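Local coordinates for protein 2-oxoglutarate-dependent dioxygenase tropC (Talaromyces stipitatus, PDB 6XJJ) that is a non-haem iron, 2-oxoglutarate-dependent dioxygenase that takes part in the biosynthesis of fungal tropolones, at residues 39-44 and 71-76; 250-255 and 280-285; 223-228 and 313-318; 198-203 and 291-296; 133-138 and 234-239. All coordinates share one frame; numbering follows the deposited sequence.

Interaction 1 of 5, residues 39-44 and 71-76; sequences EVIPTV and NKYGFF
Pro42 and Phe76, whose CA atoms lie 5.3 Å apart, mark the closest backbone approach, where the chain 39-44 passes the turn from helix 56-72 into strand 75-79. Gly74 makes that turn with positive phi (67°), which favours glycine. Tyr73 and Phe76 contribute most. The tyrosine hydroxyl donates to Glu39, OH to OE1 2.6 Å, and meets the oxygen nearly along the C-O direction while OE1 lies close to the ring plane; ring and carboxylate are turned 40° apart. Glu39 reaches it by bending at chi2 (-56°). Nearer CB on the same ring, Pro42 CD approaches Tyr73 CD2 at 3.7 Å. Ile41 runs past the tyrosine in the opposite direction, so its CD1 packs on Tyr73 CB at 3.9 Å and on Phe75 CB at 4.0 Å. Branched, buried Ile41 fills the angle between two aromatic residues. Val44 meets the edge of the Phe76 ring beside CD2, while Phe76 CB meets Pro42 O. Lys72 NZ stays 4.2 Å from Glu39 OE1, beyond a salt bridge, though its charge would probably favour an ionised carboxylate. A polar bond at the exposed end gives way to apolar packing inward, where Phe75 meets the iron ligand His302 edge-to-face.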
# COMPACT_ATOMS: atom_id res chain seq x y z
N GLU A 39 -5.75 4.59 22.83
CA GLU A 39 -5.69 4.92 21.41
C GLU A 39 -5.76 3.68 20.54
O GLU A 39 -4.97 2.74 20.71
CB GLU A 39 -4.40 5.67 21.07
CG GLU A 39 -4.24 7.02 21.74
CD GLU A 39 -5.40 7.96 21.45
OE1 GLU A 39 -5.94 7.90 20.33
OE2 GLU A 39 -5.76 8.76 22.34
N VAL A 40 -6.67 3.68 19.57
CA VAL A 40 -6.82 2.57 18.64
C VAL A 40 -6.99 3.15 17.25
O VAL A 40 -7.60 4.21 17.07
CB VAL A 40 -8.03 1.68 19.02
CG1 VAL A 40 -9.36 2.38 18.71
CG2 VAL A 40 -7.92 0.31 18.35
N ILE A 41 -6.44 2.45 16.26
CA ILE A 41 -6.67 2.85 14.86
C ILE A 41 -8.15 2.65 14.52
O ILE A 41 -8.69 1.55 14.75
CB ILE A 41 -5.78 2.03 13.93
CG1 ILE A 41 -4.30 2.29 14.23
CG2 ILE A 41 -6.10 2.33 12.47
CD1 ILE A 41 -3.84 3.74 13.99
N PRO A 42 -8.84 3.66 13.99
CA PRO A 42 -10.27 3.52 13.74
C PRO A 42 -10.57 2.73 12.47
O PRO A 42 -9.71 2.51 11.62
CB PRO A 42 -10.75 4.97 13.60
CG PRO A 42 -9.57 5.71 13.12
CD PRO A 42 -8.36 5.02 13.71
N THR A 43 -11.83 2.30 12.38
CA THR A 43 -12.38 1.66 11.20
C THR A 43 -13.42 2.59 10.58
O THR A 43 -14.28 3.11 11.28
CB THR A 43 -13.05 0.33 11.55
OG1 THR A 43 -12.08 -0.58 12.09
CG2 THR A 43 -13.71 -0.29 10.32
N VAL A 44 -13.35 2.77 9.26
CA VAL A 44 -14.28 3.62 8.54
C VAL A 44 -14.96 2.80 7.46
O VAL A 44 -14.29 2.15 6.64
CB VAL A 44 -13.58 4.84 7.91
CG1 VAL A 44 -14.60 5.72 7.20
CG2 VAL A 44 -12.85 5.62 8.97
N ASN A 71 -6.15 12.82 9.70
CA ASN A 71 -5.56 13.98 10.34
C ASN A 71 -4.96 13.64 11.69
O ASN A 71 -4.01 14.29 12.13
CB ASN A 71 -6.61 15.09 10.45
CG ASN A 71 -6.09 16.30 11.16
OD1 ASN A 71 -5.46 16.21 12.21
ND2 ASN A 71 -6.22 17.44 10.50
N LYS A 72 -5.50 12.63 12.37
CA LYS A 72 -5.06 12.28 13.71
C LYS A 72 -4.03 11.16 13.71
O LYS A 72 -2.96 11.30 14.32
CB LYS A 72 -6.27 11.90 14.57
CG LYS A 72 -5.99 11.64 16.03
CD LYS A 72 -7.30 11.45 16.79
CE LYS A 72 -7.09 11.22 18.27
NZ LYS A 72 -8.39 11.10 19.00
N TYR A 73 -4.31 10.05 13.02
CA TYR A 73 -3.41 8.91 13.03
C TYR A 73 -2.65 8.71 11.72
O TYR A 73 -1.65 7.99 11.71
CB TYR A 73 -4.18 7.61 13.33
CG TYR A 73 -4.99 7.65 14.61
CD1 TYR A 73 -4.41 7.38 15.84
CD2 TYR A 73 -6.35 7.95 14.58
CE1 TYR A 73 -5.16 7.41 17.00
CE2 TYR A 73 -7.10 7.99 15.73
CZ TYR A 73 -6.50 7.72 16.94
OH TYR A 73 -7.26 7.75 18.09
N GLY A 74 -3.10 9.32 10.62
CA GLY A 74 -2.54 8.96 9.34
C GLY A 74 -2.88 7.56 8.88
O GLY A 74 -2.48 7.17 7.78
N PHE A 75 -3.57 6.77 9.70
CA PHE A 75 -4.06 5.46 9.30
C PHE A 75 -5.54 5.33 9.63
O PHE A 75 -6.04 5.96 10.56
CB PHE A 75 -3.41 4.25 10.00
CG PHE A 75 -1.99 3.93 9.59
CD1 PHE A 75 -1.08 4.88 9.18
CD2 PHE A 75 -1.65 2.59 9.43
CE1 PHE A 75 0.21 4.51 8.78
CE2 PHE A 75 -0.41 2.21 9.01
CZ PHE A 75 0.53 3.16 8.68
N PHE A 76 -6.21 4.48 8.85
CA PHE A 76 -7.42 3.79 9.29
C PHE A 76 -7.52 2.42 8.62
O PHE A 76 -6.82 2.11 7.66
CB PHE A 76 -8.77 4.47 9.00
CG PHE A 76 -8.91 5.12 7.64
CD1 PHE A 76 -7.84 5.37 6.79
CD2 PHE A 76 -10.17 5.12 7.06
CE1 PHE A 76 -8.04 5.90 5.53
CE2 PHE A 76 -10.38 5.59 5.78
CZ PHE A 76 -9.30 5.96 5.01

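Interaction 2 of 5, residues 250-255 and 280-285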
# COMPACT_ATOMS: atom_id res chain seq x y z
N SER A 250 -1.55 4.57 0.48
CA SER A 250 -1.16 3.17 0.48
C SER A 250 -2.33 2.34 0.99
O SER A 250 -3.04 2.76 1.91
CB SER A 250 0.08 2.91 1.34
OG SER A 250 1.20 3.66 0.88
N ILE A 251 -2.53 1.17 0.39
CA ILE A 251 -3.64 0.28 0.73
C ILE A 251 -3.05 -1.10 0.97
O ILE A 251 -2.48 -1.70 0.05
CB ILE A 251 -4.70 0.21 -0.38
CG1 ILE A 251 -5.14 1.61 -0.80
CG2 ILE A 251 -5.90 -0.57 0.15
CD1 ILE A 251 -6.04 1.63 -2.03
N LEU A 252 -3.22 -1.61 2.18
CA LEU A 252 -2.57 -2.84 2.61
C LEU A 252 -3.62 -3.90 2.88
O LEU A 252 -4.68 -3.61 3.46
CB LEU A 252 -1.74 -2.60 3.88
CG LEU A 252 -0.95 -3.74 4.52
CD1 LEU A 252 0.29 -4.08 3.70
CD2 LEU A 252 -0.59 -3.39 5.97
N LEU A 253 -3.33 -5.13 2.48
CA LEU A 253 -4.16 -6.29 2.79
C LEU A 253 -3.38 -7.20 3.72
O LEU A 253 -2.37 -7.79 3.30
CB LEU A 253 -4.57 -7.03 1.52
CG LEU A 253 -5.33 -8.35 1.70
CD1 LEU A 253 -6.67 -8.13 2.38
CD2 LEU A 253 -5.52 -9.05 0.36
N GLN A 254 -3.83 -7.34 4.96
CA GLN A 254 -3.16 -8.23 5.89
C GLN A 254 -3.83 -9.59 5.86
O GLN A 254 -4.88 -9.78 5.23
CB GLN A 254 -3.19 -7.67 7.31
CG GLN A 254 -2.88 -6.23 7.43
CD GLN A 254 -2.72 -5.86 8.87
OE1 GLN A 254 -2.60 -6.74 9.71
NE2 GLN A 254 -2.98 -4.61 9.19
N GLN A 255 -3.23 -10.54 6.56
CA GLN A 255 -3.68 -11.92 6.53
C GLN A 255 -4.36 -12.25 7.85
O GLN A 255 -3.83 -11.94 8.92
CB GLN A 255 -2.50 -12.85 6.28
CG GLN A 255 -2.85 -14.17 5.64
CD GLN A 255 -1.63 -15.00 5.36
OE1 GLN A 255 -0.51 -14.61 5.69
NE2 GLN A 255 -1.82 -16.13 4.68
N ALA A 280 -11.22 -5.88 5.54
CA ALA A 280 -10.73 -4.52 5.61
C ALA A 280 -9.44 -4.39 4.83
O ALA A 280 -8.75 -5.37 4.55
CB ALA A 280 -10.52 -4.08 7.07
N PHE A 281 -9.14 -3.16 4.44
CA PHE A 281 -7.82 -2.77 3.99
C PHE A 281 -7.29 -1.69 4.93
O PHE A 281 -8.05 -0.88 5.46
CB PHE A 281 -7.86 -2.24 2.56
CG PHE A 281 -8.36 -3.25 1.56
CD1 PHE A 281 -7.49 -4.15 0.99
CD2 PHE A 281 -9.70 -3.28 1.21
CE1 PHE A 281 -7.94 -5.08 0.07
CE2 PHE A 281 -10.16 -4.21 0.29
CZ PHE A 281 -9.28 -5.11 -0.28
N VAL A 282 -5.97 -1.68 5.13
CA VAL A 282 -5.31 -0.64 5.91
C VAL A 282 -4.91 0.48 4.97
O VAL A 282 -4.24 0.25 3.96
CB VAL A 282 -4.09 -1.16 6.67
CG1 VAL A 282 -3.38 -0.02 7.39
CG2 VAL A 282 -4.47 -2.22 7.66
N ILE A 283 -5.32 1.70 5.31
CA ILE A 283 -5.10 2.87 4.49
C ILE A 283 -4.23 3.82 5.29
O ILE A 283 -4.53 4.09 6.46
CB ILE A 283 -6.42 3.55 4.11
CG1 ILE A 283 -7.41 2.56 3.49
CG2 ILE A 283 -6.16 4.74 3.19
CD1 ILE A 283 -6.94 1.90 2.24
N ASN A 284 -3.16 4.32 4.68
CA ASN A 284 -2.39 5.38 5.30
C ASN A 284 -1.93 6.40 4.26
O ASN A 284 -1.84 6.11 3.06
CB ASN A 284 -1.15 4.86 6.01
CG ASN A 284 -0.23 4.13 5.08
OD1 ASN A 284 -0.69 3.39 4.22
ND2 ASN A 284 1.04 4.47 5.13
N MET A 285 -1.61 7.58 4.76
CA MET A 285 -1.13 8.68 3.95
C MET A 285 0.40 8.66 3.87
O MET A 285 1.08 8.20 4.79
CB MET A 285 -1.60 10.00 4.55
CG MET A 285 -3.11 10.09 4.81
SD MET A 285 -4.15 10.13 3.32
CE MET A 285 -4.58 8.39 3.11
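Val282, opposite Leu252, and Ser250, opposite Asn284, give up the most surface here, each in an antiparallel hydrogen-bonded pair. Val282 is bonded both ways: Leu252 N reaches its O at 2.8 Å, and its own N reaches Leu252 O at 2.9 Å. Its CB packs on Leu252 CB at 3.9 Å, while CG2, placed beside the backbone N, is turned to the amide of Gln254. A beta-branched residue suits this extended, buried position. Ser250 N binds Asn284 O at 3.0 Å, and Asn284 N returns to Ser250 O at 3.2 Å. Small enough to sit beside the asparagine, Ser250 sends its OG to Asp245 OD2, the same oxygen that takes the Asn284 ND2 hydrogen bond; these two second-shell donors should fix the rotation of that iron-binding carboxylate. On the other face Ile251 CG2 lies between Phe281 CB, 3.5 Å away, and Ile283 CD1, with the two isoleucines side by side. The Phe281 ring reaches on to Leu253, CE1 to CD1 4.0 Å, against side chains of helices 85-99 and 171-204. This strand pair is part of the double-stranded beta-helix (jelly-roll) core of 2-oxoglutarate oxygenases, with its polar Ser250-Asn284 end beside the iron site.

Interaction 3 of 5, residues 223-228 and 313-318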
# COMPACT_ATOMS: atom_id res chain seq x y z
N ARG A 223 3.29 -4.35 -4.07
CA ARG A 223 4.28 -5.32 -3.63
C ARG A 223 3.60 -6.51 -2.98
O ARG A 223 2.69 -6.34 -2.16
CB ARG A 223 5.29 -4.70 -2.65
CG ARG A 223 6.07 -3.56 -3.27
CD ARG A 223 7.35 -3.22 -2.53
NE ARG A 223 8.04 -2.09 -3.16
CZ ARG A 223 9.27 -1.71 -2.87
NH1 ARG A 223 9.99 -2.41 -2.00
NH2 ARG A 223 9.82 -0.67 -3.49
N LEU A 224 4.02 -7.71 -3.37
CA LEU A 224 3.66 -8.93 -2.67
C LEU A 224 4.74 -9.20 -1.63
O LEU A 224 5.93 -9.19 -1.96
CB LEU A 224 3.54 -10.11 -3.64
CG LEU A 224 2.59 -9.95 -4.83
CD1 LEU A 224 2.59 -11.22 -5.68
CD2 LEU A 224 1.18 -9.55 -4.41
N LEU A 225 4.33 -9.42 -0.39
CA LEU A 225 5.23 -9.41 0.75
C LEU A 225 5.20 -10.74 1.47
O LEU A 225 4.13 -11.33 1.68
CB LEU A 225 4.85 -8.28 1.71
CG LEU A 225 5.02 -6.87 1.13
CD1 LEU A 225 4.29 -5.82 1.97
CD2 LEU A 225 6.49 -6.52 1.07
N HIS A 226 6.39 -11.23 1.84
CA HIS A 226 6.56 -12.44 2.62
C HIS A 226 7.47 -12.17 3.81
O HIS A 226 8.56 -11.62 3.65
CB HIS A 226 7.16 -13.57 1.79
CG HIS A 226 7.41 -14.82 2.57
ND1 HIS A 226 8.37 -15.75 2.22
CD2 HIS A 226 6.80 -15.30 3.68
CE1 HIS A 226 8.35 -16.74 3.10
NE2 HIS A 226 7.42 -16.49 3.99
N TYR A 227 7.02 -12.57 5.00
CA TYR A 227 7.78 -12.42 6.24
C TYR A 227 8.01 -13.81 6.82
O TYR A 227 7.09 -14.40 7.39
CB TYR A 227 7.02 -11.56 7.24
CG TYR A 227 6.71 -10.16 6.77
CD1 TYR A 227 7.71 -9.27 6.42
CD2 TYR A 227 5.39 -9.75 6.62
CE1 TYR A 227 7.41 -7.99 5.98
CE2 TYR A 227 5.07 -8.48 6.18
CZ TYR A 227 6.08 -7.60 5.86
OH TYR A 227 5.76 -6.34 5.41
N ALA A 228 9.22 -14.34 6.68
CA ALA A 228 9.51 -15.63 7.29
C ALA A 228 9.43 -15.51 8.81
O ALA A 228 9.91 -14.53 9.39
CB ALA A 228 10.90 -16.11 6.89
N SER A 313 1.35 -10.20 3.09
CA SER A 313 0.56 -8.99 2.92
C SER A 313 0.76 -8.48 1.50
O SER A 313 1.75 -8.79 0.84
CB SER A 313 0.94 -7.93 3.96
OG SER A 313 2.30 -7.55 3.84
N VAL A 314 -0.23 -7.71 1.04
CA VAL A 314 -0.18 -7.09 -0.28
C VAL A 314 -0.32 -5.59 -0.08
O VAL A 314 -1.32 -5.11 0.47
CB VAL A 314 -1.28 -7.63 -1.21
CG1 VAL A 314 -1.25 -6.88 -2.54
CG2 VAL A 314 -1.08 -9.11 -1.44
N ALA A 315 0.69 -4.85 -0.53
CA ALA A 315 0.76 -3.41 -0.34
C ALA A 315 0.70 -2.77 -1.71
O ALA A 315 1.51 -3.09 -2.58
CB ALA A 315 2.05 -3.02 0.39
N PHE A 316 -0.28 -1.90 -1.91
CA PHE A 316 -0.39 -1.13 -3.14
C PHE A 316 -0.31 0.34 -2.79
O PHE A 316 -0.80 0.77 -1.74
CB PHE A 316 -1.66 -1.62 -3.93
CG PHE A 316 -2.24 -0.67 -4.98
CD1 PHE A 316 -2.09 0.71 -4.97
CD2 PHE A 316 -2.58 -1.24 -6.20
CE1 PHE A 316 -2.58 1.49 -6.01
CE2 PHE A 316 -3.03 -0.45 -7.25
CZ PHE A 316 -3.01 0.91 -7.15
N PHE A 317 0.39 1.09 -3.64
CA PHE A 317 0.66 2.49 -3.36
C PHE A 317 0.32 3.32 -4.57
O PHE A 317 0.39 2.86 -5.72
CB PHE A 317 2.14 2.80 -2.96
CG PHE A 317 2.80 1.77 -2.08
CD1 PHE A 317 2.81 0.43 -2.41
CD2 PHE A 317 3.23 2.12 -0.81
CE1 PHE A 317 3.39 -0.51 -1.58
CE2 PHE A 317 3.78 1.18 0.04
CZ PHE A 317 3.85 -0.13 -0.35
N LEU A 318 -0.06 4.57 -4.30
CA LEU A 318 -0.32 5.58 -5.30
C LEU A 318 0.65 6.73 -5.06
O LEU A 318 0.58 7.40 -4.03
CB LEU A 318 -1.78 6.05 -5.23
CG LEU A 318 -2.14 7.27 -6.09
CD1 LEU A 318 -1.92 7.00 -7.57
CD2 LEU A 318 -3.59 7.69 -5.82
O HOH W 1 3.12 -5.10 5.88
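Arg223 pairs with Ala315 and Leu225 with Ser313 as hydrogen-bonded antiparallel pairs, Leu224 and Val314 forming the non-hydrogen-bonded pair between them; the strand axes approach to 5.0 Å, with 147° between their directions. Arg223 N donates to Ala315 O, and Ala315 N returns to Arg223 O at 3.0 Å. Leu225 N reaches Ser313 O at 2.9 Å, whereas the return bond from Ser313 N to Leu225 O is weak. Side chains then alternate between two environments. Leu224 and Val314 lie side by side and point the same way, CD2 to CG2 3.8 Å, both covered by helix 85-99; branched aliphatic residues suit this oily layer. On the opposite face Leu225 stretches its CD1 over to Ala315 CB at 3.9 Å and also lies against Ser313 OG. The serine hydroxyl sits between its own backbone N and carbonyl carbon (chi1 61°), where it hydrogen-bonds a water: this water is 3.3 Å from Ser313 OG and 3.0 Å from Tyr227 OH. The water thus links the two strands through Ser313 and Tyr227, and the tyrosine is close to Arg311, the predicted 2-oxoglutarate-binding arginine. Phe317 meets the aliphatic part of Arg223 on this same face and lies near the bound iron. The arrangement is consistent with strand 311-318 lining the predicted 2-oxoglutarate site and the metal site within the jelly-roll barrel of this oxygenase family.

Interaction 4 of 5, residues 198-203 and 291-296; sequences QGIHKA and RWTGGY
Tyr296 stretches out from its loop toward helix 171-204, and Ala203 receives its phenol end: Ala203 CB is 3.5 Å from Tyr296 CZ and equally near, at 3.9 Å, to the ring carbons CE1 and CE2. The ring gets this far because its CG stands opposite the backbone N (chi1 -180°), which carries it toward the helix. The small methyl of Ala203 suits a place where the ring comes close to the helix backbone. One helical turn back, Ile200 slides past the tyrosine in the opposite direction, bringing its CD1 to 4.0 Å from Tyr296 CD2. That same methyl also touches Thr293 CG2 at 3.9 Å, so the end of the isoleucine chain packs between ring and threonine. The contact joins the long helix that packs on the main sheet of the oxygenase to the end of helix 287-292, well away from the iron. Thr293, the first residue to leave helical geometry there, turns its methyl to Ile200, while its OG1 stays within hydrogen-bonding reach of two carbonyls of its own chain, Met289 O and His290 O, and of Tyr297 N; a buried hydroxyl is thereby satisfied. The tyrosine hydroxyl bonds to Arg67 NE of helix 56-72, and Phe204 meets the ring edge-to-face.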
# COMPACT_ATOMS: atom_id res chain seq x y z
N GLN A 198 -12.71 15.66 -0.93
CA GLN A 198 -13.90 16.24 -0.31
C GLN A 198 -13.60 16.72 1.11
O GLN A 198 -14.10 17.77 1.53
CB GLN A 198 -15.03 15.21 -0.31
CG GLN A 198 -16.35 15.67 0.27
CD GLN A 198 -16.91 16.90 -0.41
OE1 GLN A 198 -16.93 16.99 -1.64
NE2 GLN A 198 -17.45 17.82 0.39
N GLY A 199 -12.79 15.97 1.86
CA GLY A 199 -12.35 16.47 3.16
C GLY A 199 -11.53 17.74 3.05
O GLY A 199 -11.57 18.58 3.95
N ILE A 200 -10.77 17.90 1.96
CA ILE A 200 -10.07 19.15 1.72
C ILE A 200 -11.07 20.28 1.46
O ILE A 200 -10.96 21.37 2.03
CB ILE A 200 -9.08 18.99 0.55
CG1 ILE A 200 -7.98 17.98 0.92
CG2 ILE A 200 -8.48 20.33 0.16
CD1 ILE A 200 -7.15 18.36 2.13
N HIS A 201 -12.06 20.03 0.59
CA HIS A 201 -13.12 21.01 0.37
C HIS A 201 -13.71 21.50 1.68
O HIS A 201 -13.85 22.70 1.90
CB HIS A 201 -14.22 20.40 -0.50
CG HIS A 201 -15.43 21.27 -0.62
ND1 HIS A 201 -15.42 22.45 -1.32
CD2 HIS A 201 -16.66 21.17 -0.06
CE1 HIS A 201 -16.60 23.03 -1.23
NE2 HIS A 201 -17.37 22.27 -0.46
N LYS A 202 -14.07 20.56 2.57
CA LYS A 202 -14.68 20.95 3.84
C LYS A 202 -13.70 21.70 4.71
O LYS A 202 -14.09 22.64 5.42
CB LYS A 202 -15.20 19.71 4.57
CG LYS A 202 -16.44 19.09 3.94
CD LYS A 202 -16.93 17.89 4.73
CE LYS A 202 -17.52 18.27 6.07
NZ LYS A 202 -18.74 19.11 5.96
N ALA A 203 -12.42 21.32 4.68
CA ALA A 203 -11.44 21.94 5.57
C ALA A 203 -11.06 23.33 5.09
O ALA A 203 -11.11 24.29 5.87
CB ALA A 203 -10.19 21.06 5.68
N ARG A 291 2.97 16.79 2.61
CA ARG A 291 3.41 18.10 2.14
C ARG A 291 2.34 18.79 1.33
O ARG A 291 2.18 20.02 1.41
CB ARG A 291 4.67 17.96 1.28
CG ARG A 291 5.93 17.50 1.97
CD ARG A 291 7.09 17.74 1.02
NE ARG A 291 6.82 17.18 -0.31
CZ ARG A 291 7.03 15.91 -0.66
NH1 ARG A 291 7.51 15.04 0.22
NH2 ARG A 291 6.74 15.51 -1.89
N TRP A 292 1.60 18.03 0.53
CA TRP A 292 0.67 18.64 -0.40
C TRP A 292 -0.56 19.18 0.33
O TRP A 292 -1.07 20.24 -0.03
CB TRP A 292 0.40 17.63 -1.52
CG TRP A 292 -0.64 17.93 -2.50
CD1 TRP A 292 -1.02 19.15 -2.96
CD2 TRP A 292 -1.27 16.97 -3.36
NE1 TRP A 292 -1.96 19.01 -3.96
CE2 TRP A 292 -2.11 17.68 -4.24
CE3 TRP A 292 -1.24 15.57 -3.45
CZ2 TRP A 292 -2.92 17.05 -5.18
CZ3 TRP A 292 -2.05 14.94 -4.38
CH2 TRP A 292 -2.88 15.68 -5.23
N THR A 293 -0.98 18.52 1.40
CA THR A 293 -1.82 19.18 2.39
C THR A 293 -0.92 19.98 3.33
O THR A 293 0.30 20.01 3.18
CB THR A 293 -2.67 18.16 3.15
OG1 THR A 293 -1.83 17.32 3.95
CG2 THR A 293 -3.41 17.28 2.17
N GLY A 294 -1.51 20.63 4.33
CA GLY A 294 -0.69 21.39 5.25
C GLY A 294 -0.09 20.55 6.36
O GLY A 294 0.20 21.07 7.44
N GLY A 295 0.13 19.26 6.10
CA GLY A 295 0.16 18.29 7.18
C GLY A 295 -1.22 17.90 7.66
O GLY A 295 -1.33 17.17 8.66
N TYR A 296 -2.27 18.36 6.98
CA TYR A 296 -3.64 18.09 7.41
C TYR A 296 -3.94 16.60 7.34
O TYR A 296 -4.61 16.05 8.23
CB TYR A 296 -4.61 18.91 6.56
CG TYR A 296 -6.06 18.74 6.90
CD1 TYR A 296 -6.61 19.36 8.01
CD2 TYR A 296 -6.89 17.97 6.09
CE1 TYR A 296 -7.95 19.21 8.32
CE2 TYR A 296 -8.22 17.81 6.39
CZ TYR A 296 -8.75 18.43 7.50
OH TYR A 296 -10.08 18.28 7.81

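Interaction 5 of 5, residues 133-138 and 234-239; sequences GLLPDT and DPRQFG
Gln237 and Pro136 make the side-chain hydrogen bond of this loop pair. The glutamine is extended, with CG opposite the backbone N (chi1 -161°), and so its NE2 reaches Pro136 O at 2.9 Å; the oxygen lies close to the amide plane, and the N-H approaches it tilted from the carbonyl plane. A long amide is well suited to serve a proline carbonyl on the other loop, and Thr138 CG2, 3.6 Å from Gln237 NE2, packs beside it. Two backbone bonds frame this one: Leu135 N to Arg236 O at 2.9 Å and Thr138 N to Phe238 O at 3.2 Å. The neighbouring arginine bends at chi3 (-62°), folding its guanidinium back to Asp234, where Arg236 NH2 forms a salt bridge with OD2 at 2.9 Å. Asp234 OD1 accepts Arg236 N from above the carboxylate plane, an Asx turn within the type I turn 234-237, which should stiffen it. Leu135 packs against both charged groups: CD1 lies off centre over one face of the guanidinium, and the leucine side chain crosses that of Asp234 at about a right angle. Leu134 CD2 packs on Arg236 CB at 3.8 Å. Asp137 OD2 bonds to Gly241 N, at strand 240-241. The contact joins the loop between strands 121-123 and 139-144 to that between strands 222-227 and 240-241, about 21 Å from the centre of the chain.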
# COMPACT_ATOMS: atom_id res chain seq x y z
N GLY A 133 22.45 1.08 13.87
CA GLY A 133 22.50 0.13 14.97
C GLY A 133 21.83 -1.20 14.70
O GLY A 133 22.04 -2.14 15.48
N LEU A 134 21.04 -1.31 13.64
CA LEU A 134 20.06 -2.38 13.50
C LEU A 134 20.41 -3.32 12.34
O LEU A 134 21.30 -3.06 11.53
CB LEU A 134 18.66 -1.78 13.31
CG LEU A 134 18.17 -0.92 14.48
CD1 LEU A 134 16.83 -0.29 14.17
CD2 LEU A 134 18.09 -1.73 15.78
N LEU A 135 19.66 -4.43 12.28
CA LEU A 135 19.82 -5.50 11.32
C LEU A 135 18.87 -5.33 10.14
O LEU A 135 17.83 -4.66 10.24
CB LEU A 135 19.54 -6.84 12.00
CG LEU A 135 20.57 -7.34 13.02
CD1 LEU A 135 20.00 -8.51 13.81
CD2 LEU A 135 21.85 -7.76 12.32
N PRO A 136 19.19 -5.92 8.99
CA PRO A 136 18.35 -5.75 7.80
C PRO A 136 17.01 -6.47 7.93
O PRO A 136 16.83 -7.36 8.76
CB PRO A 136 19.20 -6.35 6.67
CG PRO A 136 20.12 -7.30 7.35
CD PRO A 136 20.40 -6.71 8.70
N ASP A 137 16.07 -6.06 7.08
CA ASP A 137 14.69 -6.54 7.17
C ASP A 137 14.51 -7.95 6.62
O ASP A 137 15.02 -8.29 5.54
CB ASP A 137 13.77 -5.59 6.43
CG ASP A 137 13.66 -4.25 7.11
OD1 ASP A 137 14.10 -4.16 8.29
OD2 ASP A 137 13.15 -3.30 6.48
N THR A 138 13.75 -8.77 7.36
CA THR A 138 13.40 -10.12 6.94
C THR A 138 12.49 -10.15 5.72
O THR A 138 12.30 -11.21 5.12
CB THR A 138 12.72 -10.87 8.09
OG1 THR A 138 11.53 -10.17 8.49
CG2 THR A 138 13.65 -10.99 9.29
N ASP A 234 15.81 -11.42 17.08
CA ASP A 234 16.63 -10.35 17.61
C ASP A 234 15.83 -9.05 17.61
O ASP A 234 15.30 -8.65 16.57
CB ASP A 234 17.90 -10.21 16.77
CG ASP A 234 18.87 -9.19 17.33
OD1 ASP A 234 18.52 -8.50 18.30
OD2 ASP A 234 20.00 -9.09 16.82
N PRO A 235 15.71 -8.35 18.75
CA PRO A 235 14.94 -7.10 18.77
C PRO A 235 15.56 -5.98 17.95
O PRO A 235 14.98 -4.89 17.89
CB PRO A 235 14.89 -6.75 20.26
CG PRO A 235 16.10 -7.35 20.81
CD PRO A 235 16.29 -8.63 20.08
N ARG A 236 16.72 -6.21 17.35
CA ARG A 236 17.35 -5.26 16.44
C ARG A 236 16.96 -5.50 14.98
O ARG A 236 17.46 -4.80 14.10
CB ARG A 236 18.87 -5.33 16.59
CG ARG A 236 19.36 -4.82 17.95
CD ARG A 236 20.88 -4.92 18.18
NE ARG A 236 21.37 -6.29 18.13
CZ ARG A 236 22.26 -6.78 17.26
NH1 ARG A 236 22.84 -5.99 16.36
NH2 ARG A 236 22.61 -8.05 17.32
N GLN A 237 16.06 -6.45 14.72
CA GLN A 237 15.65 -6.81 13.37
C GLN A 237 14.14 -6.75 13.30
O GLN A 237 13.46 -7.21 14.22
CB GLN A 237 16.12 -8.22 12.99
CG GLN A 237 16.14 -8.48 11.51
CD GLN A 237 16.69 -9.86 11.18
OE1 GLN A 237 16.85 -10.70 12.06
NE2 GLN A 237 17.07 -10.05 9.92
N PHE A 238 13.60 -6.16 12.24
CA PHE A 238 12.16 -6.18 12.07
C PHE A 238 11.80 -6.80 10.73
O PHE A 238 12.65 -7.07 9.88
CB PHE A 238 11.50 -4.79 12.14
CG PHE A 238 11.84 -3.99 13.37
CD1 PHE A 238 13.12 -3.94 13.88
CD2 PHE A 238 10.81 -3.44 14.12
CE1 PHE A 238 13.39 -3.23 15.02
CE2 PHE A 238 11.08 -2.75 15.28
CZ PHE A 238 12.37 -2.65 15.73
N GLY A 239 10.50 -7.05 10.57
CA GLY A 239 9.94 -7.38 9.28
C GLY A 239 10.17 -6.25 8.31
O GLY A 239 10.69 -6.45 7.21

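Interactions 2 and 3 form the buried core: strands 249-253 and 311-318 are neighbours in one sheet, joined through Ile251 N to Phe316 O and Leu253 N to Val314 O, and main-chain pairing dominates both. Interaction 1 extends that sheet, since Phe76 O meets Ile283 N, but here loop and helix end contribute mostly side-chain packing, partly exposed. Interaction 4 shares no sheet strand; it is buried but peripheral, apolar and small, far from the metal, and meets interaction 1 where Asn71 packs against Tyr296. Interaction 5, about 35 Å centre to centre from interaction 4, lies toward the surface and mixes loop backbone bonds with charged groups; it touches interaction 3 through Tyr227 and Gly239.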